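PDB 2G5D: GNA33 from Neisseria gonorrhoeae FA 1090, which probably cleaves the beta-1,4 linkage between N-acetylmuramic acid and N-acetylglucosamine in peptidoglycan as a lytic transglycosylase, forming a 1,6-anhydro bond in the N-acetylmuramic acid residue. Local coordinates for residues A40-V45 with W106-N111; L62-L67 with P333-Y338; V269-Y274 with A303-Q308. One frame throughout, in Å; residues are numbered along the deposited sequence.

In the fold
Interactions 1 and 2 lie in one part of the fold and interaction 3 in another. Between centres, interactions 1 and 2 are about 24 Å apart, 2 and 3 about 34 Å, on opposite sides of the chain's centre, and 1 and 3 about 40 Å. Strand 40-44 is followed directly by helix 58-72, so interactions 1 and 2 start from consecutive elements; their segments then alternate along the chain. Interaction 3 falls wholly between the two segments of interaction 2, within the range assigned to the MltA-specific insert domain. Interaction 2 brings an N-terminal helix to a loop about 270 residues later, whereas interaction 1 closes within the first 111 residues.

Interaction 1: A40-V45 with W106-N111; sequences AVYTVV and WQVAGN
Thr43 and Gln107 face each other as an antiparallel hydrogen-bonded pair, and Val41 and Ala109 form the next such pair along the two strands. Thr43 N donates to Gln107 O over 2.9 Å, and Gln107 N returns a more bent bond to Thr43 O over 2.7 Å, with 142° at the hydrogen. The bonds between Val41 and Ala109 are straighter. Weaker CA-H...O contacts reinforce the pairing; Tyr42 CA, for instance, lies 3.3 Å from Gln107 O.

On the face carrying Ala40, Tyr42, Val44, Trp106 and Val108, the indole of Trp106 leans across the neighbouring strand. CG2 of Val44 sits over one face of its six-membered ring, 3.3 Å from the centroid and almost on the normal, a close CH-pi contact. CG1 of Val44 is trans to the backbone N (chi1 167°), which leaves CG2 beside that N and over the indole. Tyr42 flanks the same ring: its CB comes within 3.7 Å of Trp106 CE3, while its carbonyl oxygen lies near the ring plane at the edge. Beyond it, the side chains of Tyr42 and Val108 run side by side in the same direction, CD2 of Tyr42 meeting CG2 of Val108 at 3.9 Å. On the face of Val41, Thr43, Gln107 and Ala109 the contact is lighter; just past the strand end Val45 CG1 comes 4.1 Å from Gln107 OE1.

Strand 40-44 thus lies between two antiparallel neighbours, strand 34-37 and strand 103-110, the latter pairing in turn with strand 403-413. Trp106 also packs on Val35 and Pro418, and Val108 on Val408. The Tyr42 hydroxyl is hydrogen-bonded to Tyr346 O.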
loop_
_atom_site.group_PDB
_atom_site.type_symbol
_atom_site.label_atom_id
_atom_site.label_comp_id
_atom_site.label_asym_id
_atom_site.label_seq_id
_atom_site.Cartn_x
_atom_site.Cartn_y
_atom_site.Cartn_z
ATOM N N ALA A 40 -9.081 -4.116 21.482
ATOM C CA ALA A 40 -9.400 -2.749 21.096
ATOM C C ALA A 40 -10.701 -2.230 21.708
ATOM O O ALA A 40 -11.667 -2.986 21.928
ATOM C CB ALA A 40 -9.405 -2.577 19.555
ATOM N N VAL A 41 -10.702 -0.933 22.000
ATOM C CA VAL A 41 -11.895 -0.245 22.518
ATOM C C VAL A 41 -12.142 1.046 21.720
ATOM O O VAL A 41 -11.263 1.882 21.561
ATOM C CB VAL A 41 -11.811 -0.005 24.074
ATOM C CG1 VAL A 41 -13.020 0.763 24.589
ATOM C CG2 VAL A 41 -11.707 -1.322 24.827
ATOM N N TYR A 42 -13.348 1.180 21.179
ATOM C CA TYR A 42 -13.712 2.367 20.403
ATOM C C TYR A 42 -14.709 3.211 21.194
ATOM O O TYR A 42 -15.700 2.684 21.672
ATOM C CB TYR A 42 -14.359 1.955 19.090
ATOM C CG TYR A 42 -13.607 0.930 18.262
ATOM C CD1 TYR A 42 -13.810 -0.422 18.472
ATOM C CD2 TYR A 42 -12.745 1.320 17.219
ATOM C CE1 TYR A 42 -13.160 -1.386 17.723
ATOM C CE2 TYR A 42 -12.083 0.345 16.435
ATOM C CZ TYR A 42 -12.315 -1.015 16.701
ATOM O OH TYR A 42 -11.710 -2.025 15.995
ATOM N N THR A 43 -14.447 4.510 21.319
ATOM C CA THR A 43 -15.270 5.401 22.134
ATOM C C THR A 43 -15.704 6.601 21.319
ATOM O O THR A 43 -14.861 7.300 20.747
ATOM C CB THR A 43 -14.507 5.881 23.420
ATOM O OG1 THR A 43 -14.027 4.740 24.130
ATOM C CG2 THR A 43 -15.395 6.691 24.372
ATOM N N VAL A 44 -17.017 6.846 21.285
ATOM C CA VAL A 44 -17.551 8.036 20.632
ATOM C C VAL A 44 -17.153 9.286 21.416
ATOM O O VAL A 44 -17.390 9.378 22.606
ATOM C CB VAL A 44 -19.102 8.014 20.535
ATOM C CG1 VAL A 44 -19.631 9.418 20.141
ATOM C CG2 VAL A 44 -19.554 6.979 19.550
ATOM N N VAL A 45 -16.554 10.253 20.723
ATOM C CA VAL A 45 -16.194 11.534 21.318
ATOM C C VAL A 45 -16.718 12.623 20.384
ATOM O O VAL A 45 -17.049 12.321 19.245
ATOM C CB VAL A 45 -14.639 11.682 21.496
ATOM C CG1 VAL A 45 -14.114 10.706 22.525
ATOM C CG2 VAL A 45 -13.872 11.510 20.130
ATOM N N TRP A 106 -14.970 7.888 16.473
ATOM C CA TRP A 106 -14.693 6.833 17.459
ATOM C C TRP A 106 -13.213 6.835 17.748
ATOM O O TRP A 106 -12.413 6.410 16.904
ATOM C CB TRP A 106 -15.087 5.446 16.945
ATOM C CG TRP A 106 -16.556 5.300 16.688
ATOM C CD1 TRP A 106 -17.241 5.762 15.591
ATOM C CD2 TRP A 106 -17.522 4.667 17.536
ATOM N NE1 TRP A 106 -18.569 5.428 15.697
ATOM C CE2 TRP A 106 -18.773 4.751 16.873
ATOM C CE3 TRP A 106 -17.451 3.995 18.778
ATOM C CZ2 TRP A 106 -19.948 4.204 17.415
ATOM C CZ3 TRP A 106 -18.629 3.451 19.323
ATOM C CH2 TRP A 106 -19.858 3.568 18.641
ATOM N N GLN A 107 -12.856 7.318 18.943
ATOM C CA GLN A 107 -11.465 7.267 19.410
ATOM C C GLN A 107 -11.035 5.806 19.627
ATOM O O GLN A 107 -11.786 5.007 20.194
ATOM C CB GLN A 107 -11.305 8.068 20.691
ATOM C CG GLN A 107 -9.872 8.097 21.154
ATOM C CD GLN A 107 -9.629 9.093 22.266
ATOM O OE1 GLN A 107 -10.383 9.144 23.239
ATOM N NE2 GLN A 107 -8.552 9.876 22.140
ATOM N N VAL A 108 -9.834 5.474 19.166
ATOM C CA VAL A 108 -9.369 4.083 19.108
ATOM C C VAL A 108 -8.302 3.812 20.175
ATOM O O VAL A 108 -7.287 4.527 20.249
ATOM C CB VAL A 108 -8.844 3.703 17.682
ATOM C CG1 VAL A 108 -8.412 2.214 17.637
ATOM C CG2 VAL A 108 -9.912 3.977 16.598
ATOM N N ALA A 109 -8.565 2.824 21.030
ATOM C CA ALA A 109 -7.527 2.295 21.918
ATOM C C ALA A 109 -7.197 0.862 21.539
ATOM O O ALA A 109 -8.087 0.044 21.336
ATOM C CB ALA A 109 -7.933 2.397 23.396
ATOM N N GLY A 110 -5.905 0.579 21.411
ATOM C CA GLY A 110 -5.405 -0.776 21.212
ATOM C C GLY A 110 -4.684 -1.267 22.448
ATOM O O GLY A 110 -3.654 -0.712 22.849
ATOM N N ASN A 111 -5.220 -2.329 23.047
ATOM C CA ASN A 111 -4.604 -2.958 24.218
ATOM C C ASN A 111 -4.327 -1.958 25.352
ATOM O O ASN A 111 -3.237 -1.935 25.935
ATOM C CB ASN A 111 -3.340 -3.710 23.792
ATOM C CG ASN A 111 -3.635 -4.791 22.777
ATOM O OD1 ASN A 111 -4.539 -5.607 22.977
ATOM N ND2 ASN A 111 -2.882 -4.806 21.682
#

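Interaction 2: L62-L67 with P333-Y338; sequences LQSFRL and PLMGEY
Ser64 supplies the polar link from the helix to the loop, its hydroxyl donating to the backbone oxygen of Tyr338. OG lies 2.5 Å from Tyr338 O, a short bond whose donor stands 46° above the carbonyl plane. With chi1 at -172°, OG is trans to its own backbone N and reaches toward the loop. The same hydroxyl accepts a hydrogen from a water 2.8 Å away from OG, and that water in turn accepts from Met335 N at 3.0 Å. One serine oxygen therefore ties together both ends of the turn, directly at Tyr338 and through water at Met335.

The van der Waals contacts are spread over three helix residues, Gln63, Ser64 and Leu67. Met335 stretches out in an extended conformation to lay its sulfur against the helix, SD lying 3.8 Å from both the N and the CB of Ser64. Its terminal methyl CE reaches further, to 3.8 Å from Gln63 OE1. One turn along, Leu67 crosses the methionine chain at about a right angle, its CD1 standing 4.0 Å from Met335 CB, and the same methyl also borders Pro333 O. That carbonyl oxygen is buried here without a polar partner in the model. Tyr338 brings only its CB against Ser64 CB; its side chain then leads away and touches Lys60 and Ser61 of the same helix.

Around the contact, Ser64 O is held by Gln373 NE2, and Met371 of the same strand, 365-375, touches Ser64. Residues Met335 to Tyr338 make a type II beta turn, closed by Tyr338 N to Met335 O, with Glu337 at the third position. The arrangement is a helix packed against a type II beta turn, with a serine bonded to the turn's last residue; the turn leads into strand 339-342, part of the region assigned to the 3D domain family, which belongs to the double-psi beta-barrel clan.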
loop_
_atom_site.group_PDB
_atom_site.type_symbol
_atom_site.label_atom_id
_atom_site.label_comp_id
_atom_site.label_asym_id
_atom_site.label_seq_id
_atom_site.Cartn_x
_atom_site.Cartn_y
_atom_site.Cartn_z
ATOM N N LEU A 62 -12.303 15.790 1.599
ATOM C CA LEU A 62 -13.485 15.461 0.759
ATOM C C LEU A 62 -13.092 14.896 -0.602
ATOM O O LEU A 62 -13.674 13.904 -1.030
ATOM C CB LEU A 62 -14.488 16.621 0.639
ATOM C CG LEU A 62 -15.779 16.369 -0.184
ATOM C CD1 LEU A 62 -16.629 15.244 0.409
ATOM C CD2 LEU A 62 -16.602 17.620 -0.312
ATOM N N GLN A 63 -12.115 15.513 -1.280
ATOM C CA GLN A 63 -11.540 14.919 -2.500
ATOM C C GLN A 63 -11.131 13.460 -2.265
ATOM O O GLN A 63 -11.481 12.565 -3.038
ATOM C CB GLN A 63 -10.320 15.711 -2.974
ATOM C CG GLN A 63 -10.667 17.022 -3.665
ATOM C CD GLN A 63 -9.442 17.830 -3.963
ATOM O OE1 GLN A 63 -8.752 18.294 -3.047
ATOM N NE2 GLN A 63 -9.154 18.008 -5.219
ATOM N N SER A 64 -10.392 13.220 -1.188
ATOM C CA SER A 64 -9.881 11.889 -0.895
ATOM C C SER A 64 -11.044 10.907 -0.648
ATOM O O SER A 64 -11.062 9.801 -1.209
ATOM C CB SER A 64 -8.927 11.984 0.296
ATOM O OG SER A 64 -8.246 10.776 0.543
ATOM N N PHE A 65 -12.038 11.315 0.147
ATOM C CA PHE A 65 -13.237 10.460 0.397
ATOM C C PHE A 65 -14.010 10.096 -0.879
ATOM O O PHE A 65 -14.435 8.950 -1.047
ATOM C CB PHE A 65 -14.190 11.080 1.448
ATOM C CG PHE A 65 -15.314 10.147 1.873
ATOM C CD1 PHE A 65 -15.048 8.965 2.562
ATOM C CD2 PHE A 65 -16.638 10.450 1.563
ATOM C CE1 PHE A 65 -16.088 8.097 2.937
ATOM C CE2 PHE A 65 -17.699 9.595 1.938
ATOM C CZ PHE A 65 -17.425 8.422 2.631
ATOM N N ARG A 66 -14.213 11.087 -1.752
ATOM C CA ARG A 66 -14.878 10.926 -3.060
ATOM C C ARG A 66 -14.193 9.901 -3.953
ATOM O O ARG A 66 -14.870 9.119 -4.626
ATOM C CB ARG A 66 -14.965 12.274 -3.826
ATOM C CG ARG A 66 -16.107 13.255 -3.429
ATOM C CD ARG A 66 -16.273 14.277 -4.570
ATOM N NE ARG A 66 -17.149 15.401 -4.234
ATOM C CZ ARG A 66 -17.494 16.371 -5.086
ATOM N NH1 ARG A 66 -17.050 16.354 -6.336
ATOM N NH2 ARG A 66 -18.285 17.360 -4.685
ATOM N N LEU A 67 -12.853 9.897 -3.963
ATOM C CA LEU A 67 -12.086 8.878 -4.700
ATOM C C LEU A 67 -12.364 7.446 -4.176
ATOM O O LEU A 67 -12.554 6.513 -4.957
ATOM C CB LEU A 67 -10.575 9.201 -4.651
ATOM C CG LEU A 67 -10.045 10.452 -5.361
ATOM C CD1 LEU A 67 -8.679 10.928 -4.804
ATOM C CD2 LEU A 67 -9.940 10.256 -6.844
ATOM N N PRO A 333 -7.546 4.932 -6.508
ATOM C CA PRO A 333 -6.293 5.708 -6.479
ATOM C C PRO A 333 -6.044 6.597 -5.223
ATOM O O PRO A 333 -6.883 7.424 -4.843
ATOM C CB PRO A 333 -6.375 6.542 -7.773
ATOM C CG PRO A 333 -7.842 6.630 -8.099
ATOM C CD PRO A 333 -8.442 5.346 -7.616
ATOM N N LEU A 334 -4.878 6.449 -4.594
ATOM C CA LEU A 334 -4.612 7.171 -3.354
ATOM C C LEU A 334 -4.168 8.619 -3.608
ATOM O O LEU A 334 -3.411 8.904 -4.559
ATOM C CB LEU A 334 -3.556 6.432 -2.509
ATOM C CG LEU A 334 -3.788 4.948 -2.208
ATOM C CD1 LEU A 334 -2.578 4.321 -1.507
ATOM C CD2 LEU A 334 -5.040 4.768 -1.382
ATOM N N MET A 335 -4.657 9.527 -2.761
ATOM C CA MET A 335 -4.319 10.927 -2.836
ATOM C C MET A 335 -3.223 11.206 -1.828
ATOM O O MET A 335 -3.392 10.945 -0.632
ATOM C CB MET A 335 -5.550 11.773 -2.520
ATOM C CG MET A 335 -5.373 13.263 -2.666
ATOM S SD MET A 335 -6.841 14.110 -2.070
ATOM C CE MET A 335 -6.239 15.771 -1.861
ATOM N N GLY A 336 -2.115 11.745 -2.315
ATOM C CA GLY A 336 -0.976 12.120 -1.465
ATOM C C GLY A 336 -1.366 12.973 -0.276
ATOM O O GLY A 336 -2.086 13.983 -0.432
ATOM N N GLU A 337 -0.921 12.527 0.909
ATOM C CA GLU A 337 -1.120 13.230 2.190
ATOM C C GLU A 337 -2.497 13.125 2.842
ATOM O O GLU A 337 -2.673 13.630 3.964
ATOM C CB GLU A 337 -0.761 14.704 2.071
ATOM C CG GLU A 337 0.704 14.964 2.018
ATOM C CD GLU A 337 0.998 16.428 1.823
ATOM O OE1 GLU A 337 1.495 16.778 0.756
ATOM O OE2 GLU A 337 0.725 17.238 2.730
ATOM N N TYR A 338 -3.431 12.460 2.149
ATOM C CA TYR A 338 -4.841 12.352 2.528
ATOM C C TYR A 338 -5.353 10.913 2.448
ATOM O O TYR A 338 -6.555 10.661 2.398
ATOM C CB TYR A 338 -5.709 13.341 1.717
ATOM C CG TYR A 338 -5.489 14.737 2.243
ATOM C CD1 TYR A 338 -4.521 15.583 1.686
ATOM C CD2 TYR A 338 -6.203 15.181 3.357
ATOM C CE1 TYR A 338 -4.274 16.850 2.253
ATOM C CE2 TYR A 338 -5.972 16.432 3.912
ATOM C CZ TYR A 338 -5.021 17.254 3.374
ATOM O OH TYR A 338 -4.848 18.481 3.974
HETATM O O HOH W 1 -7.133 8.928 -1.252
#

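Interaction 3: V269-Y274 with A303-Q308; sequences VSIGRY and AEVLGQ
Ile271 and Val305 meet at the apolar centre of a helix-helix contact in the MltA-specific insert, where the first turn of helix 271-276 packs against segment 303-308, on helix 302-306. Ile271 CB lies 3.8 Å from Val305 CG1, and its CG2 comes close to the Val305 carbonyl oxygen. Phe238 of helix 234-243 covers both Ile271 and Leu306. Just before helix 271-276, Val269 CB rests against Gln308 O.

Tyr274 carries the contact outward. With chi1 at 174°, its ring swings toward the other helix, and Val305 CG2 meets the ring edge 3.9 Å from CE2. Gln308, bent at chi2, covers one face: its CG sits 3.5 Å from the ring centroid, a CH-pi contact, and its amide lies nearly parallel to the ring, 9° apart. Gln308 NE2 donates to Glu304 O at 3.1 Å, which holds the amide in this stacked position.

At the polar rim Glu304 is also paired with Arg301 through OE1, while OE2 is hydrogen-bonded to Tyr280 OH as well. Tyr274 OH donates to Glu304 OE2 over 2.6 Å, meeting the oxygen on its anti side with ring and carboxylate planes 86° apart.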
loop_
_atom_site.group_PDB
_atom_site.type_symbol
_atom_site.label_atom_id
_atom_site.label_comp_id
_atom_site.label_asym_id
_atom_site.label_seq_id
_atom_site.Cartn_x
_atom_site.Cartn_y
_atom_site.Cartn_z
ATOM N N VAL A 269 12.743 -10.768 1.551
ATOM C CA VAL A 269 13.919 -10.641 2.409
ATOM C C VAL A 269 14.486 -9.228 2.279
ATOM O O VAL A 269 14.658 -8.724 1.169
ATOM C CB VAL A 269 15.010 -11.698 2.063
ATOM C CG1 VAL A 269 16.306 -11.427 2.831
ATOM C CG2 VAL A 269 14.503 -13.108 2.342
ATOM N N SER A 270 14.759 -8.587 3.414
ATOM C CA SER A 270 15.436 -7.289 3.408
ATOM C C SER A 270 16.908 -7.402 2.961
ATOM O O SER A 270 17.729 -8.030 3.630
ATOM C CB SER A 270 15.360 -6.627 4.783
ATOM O OG SER A 270 15.917 -5.328 4.736
ATOM N N ILE A 271 17.219 -6.791 1.823
ATOM C CA ILE A 271 18.593 -6.711 1.319
ATOM C C ILE A 271 19.455 -5.788 2.189
ATOM O O ILE A 271 20.661 -5.995 2.318
ATOM C CB ILE A 271 18.653 -6.285 -0.185
ATOM C CG1 ILE A 271 18.028 -4.893 -0.411
ATOM C CG2 ILE A 271 18.009 -7.370 -1.084
ATOM C CD1 ILE A 271 18.503 -4.170 -1.692
ATOM N N GLY A 272 18.821 -4.779 2.788
ATOM C CA GLY A 272 19.466 -3.903 3.765
ATOM C C GLY A 272 19.982 -4.613 5.008
ATOM O O GLY A 272 21.050 -4.277 5.514
ATOM N N ARG A 273 19.219 -5.591 5.494
ATOM C CA ARG A 273 19.637 -6.422 6.623
ATOM C C ARG A 273 20.676 -7.440 6.184
ATOM O O ARG A 273 21.548 -7.810 6.970
ATOM C CB ARG A 273 18.448 -7.130 7.286
ATOM C CG ARG A 273 17.505 -6.203 8.045
ATOM C CD ARG A 273 16.430 -6.967 8.831
ATOM N NE ARG A 273 15.168 -6.229 8.824
ATOM C CZ ARG A 273 14.092 -6.572 8.116
ATOM N NH1 ARG A 273 14.087 -7.679 7.374
ATOM N NH2 ARG A 273 13.004 -5.812 8.162
ATOM N N TYR A 274 20.585 -7.892 4.932
ATOM C CA TYR A 274 21.595 -8.783 4.365
ATOM C C TYR A 274 22.967 -8.100 4.268
ATOM O O TYR A 274 23.982 -8.669 4.678
ATOM C CB TYR A 274 21.166 -9.320 2.994
ATOM C CG TYR A 274 22.251 -10.126 2.304
ATOM C CD1 TYR A 274 22.473 -11.459 2.648
ATOM C CD2 TYR A 274 23.069 -9.550 1.322
ATOM C CE1 TYR A 274 23.478 -12.211 2.030
ATOM C CE2 TYR A 274 24.076 -10.293 0.697
ATOM C CZ TYR A 274 24.271 -11.625 1.059
ATOM O OH TYR A 274 25.256 -12.379 0.455
ATOM N N ALA A 303 24.362 -8.580 -8.237
ATOM C CA ALA A 303 23.568 -9.802 -8.437
ATOM C C ALA A 303 23.300 -10.518 -7.110
ATOM O O ALA A 303 22.146 -10.808 -6.768
ATOM C CB ALA A 303 24.256 -10.731 -9.436
ATOM N N GLU A 304 24.369 -10.765 -6.359
ATOM C CA GLU A 304 24.311 -11.416 -5.052
ATOM C C GLU A 304 23.278 -10.809 -4.093
ATOM O O GLU A 304 22.482 -11.525 -3.483
ATOM C CB GLU A 304 25.695 -11.318 -4.419
ATOM C CG GLU A 304 25.830 -11.887 -3.026
ATOM C CD GLU A 304 27.048 -11.330 -2.315
ATOM O OE1 GLU A 304 28.067 -11.072 -2.989
ATOM O OE2 GLU A 304 26.981 -11.138 -1.089
ATOM N N VAL A 305 23.327 -9.489 -3.942
ATOM C CA VAL A 305 22.545 -8.785 -2.943
ATOM C C VAL A 305 21.079 -8.735 -3.367
ATOM O O VAL A 305 20.199 -9.093 -2.572
ATOM C CB VAL A 305 23.106 -7.362 -2.663
ATOM C CG1 VAL A 305 22.109 -6.527 -1.858
ATOM C CG2 VAL A 305 24.420 -7.454 -1.913
ATOM N N LEU A 306 20.835 -8.333 -4.620
ATOM C CA LEU A 306 19.475 -8.279 -5.183
ATOM C C LEU A 306 18.800 -9.654 -5.193
ATOM O O LEU A 306 17.631 -9.776 -4.826
ATOM C CB LEU A 306 19.488 -7.653 -6.578
ATOM C CG LEU A 306 19.188 -6.148 -6.702
ATOM C CD1 LEU A 306 19.869 -5.278 -5.655
ATOM C CD2 LEU A 306 19.520 -5.654 -8.091
ATOM N N GLY A 307 19.550 -10.687 -5.574
ATOM C CA GLY A 307 19.054 -12.056 -5.530
ATOM C C GLY A 307 18.666 -12.621 -4.167
ATOM O O GLY A 307 18.022 -13.650 -4.096
ATOM N N GLN A 308 19.058 -11.962 -3.082
ATOM C CA GLN A 308 18.684 -12.426 -1.738
ATOM C C GLN A 308 17.181 -12.284 -1.435
ATOM O O GLN A 308 16.645 -13.010 -0.598
ATOM C CB GLN A 308 19.512 -11.719 -0.656
ATOM C CG GLN A 308 21.010 -11.996 -0.751
ATOM C CD GLN A 308 21.355 -13.482 -0.695
ATOM O OE1 GLN A 308 20.854 -14.213 0.157
ATOM N NE2 GLN A 308 22.230 -13.928 -1.604
#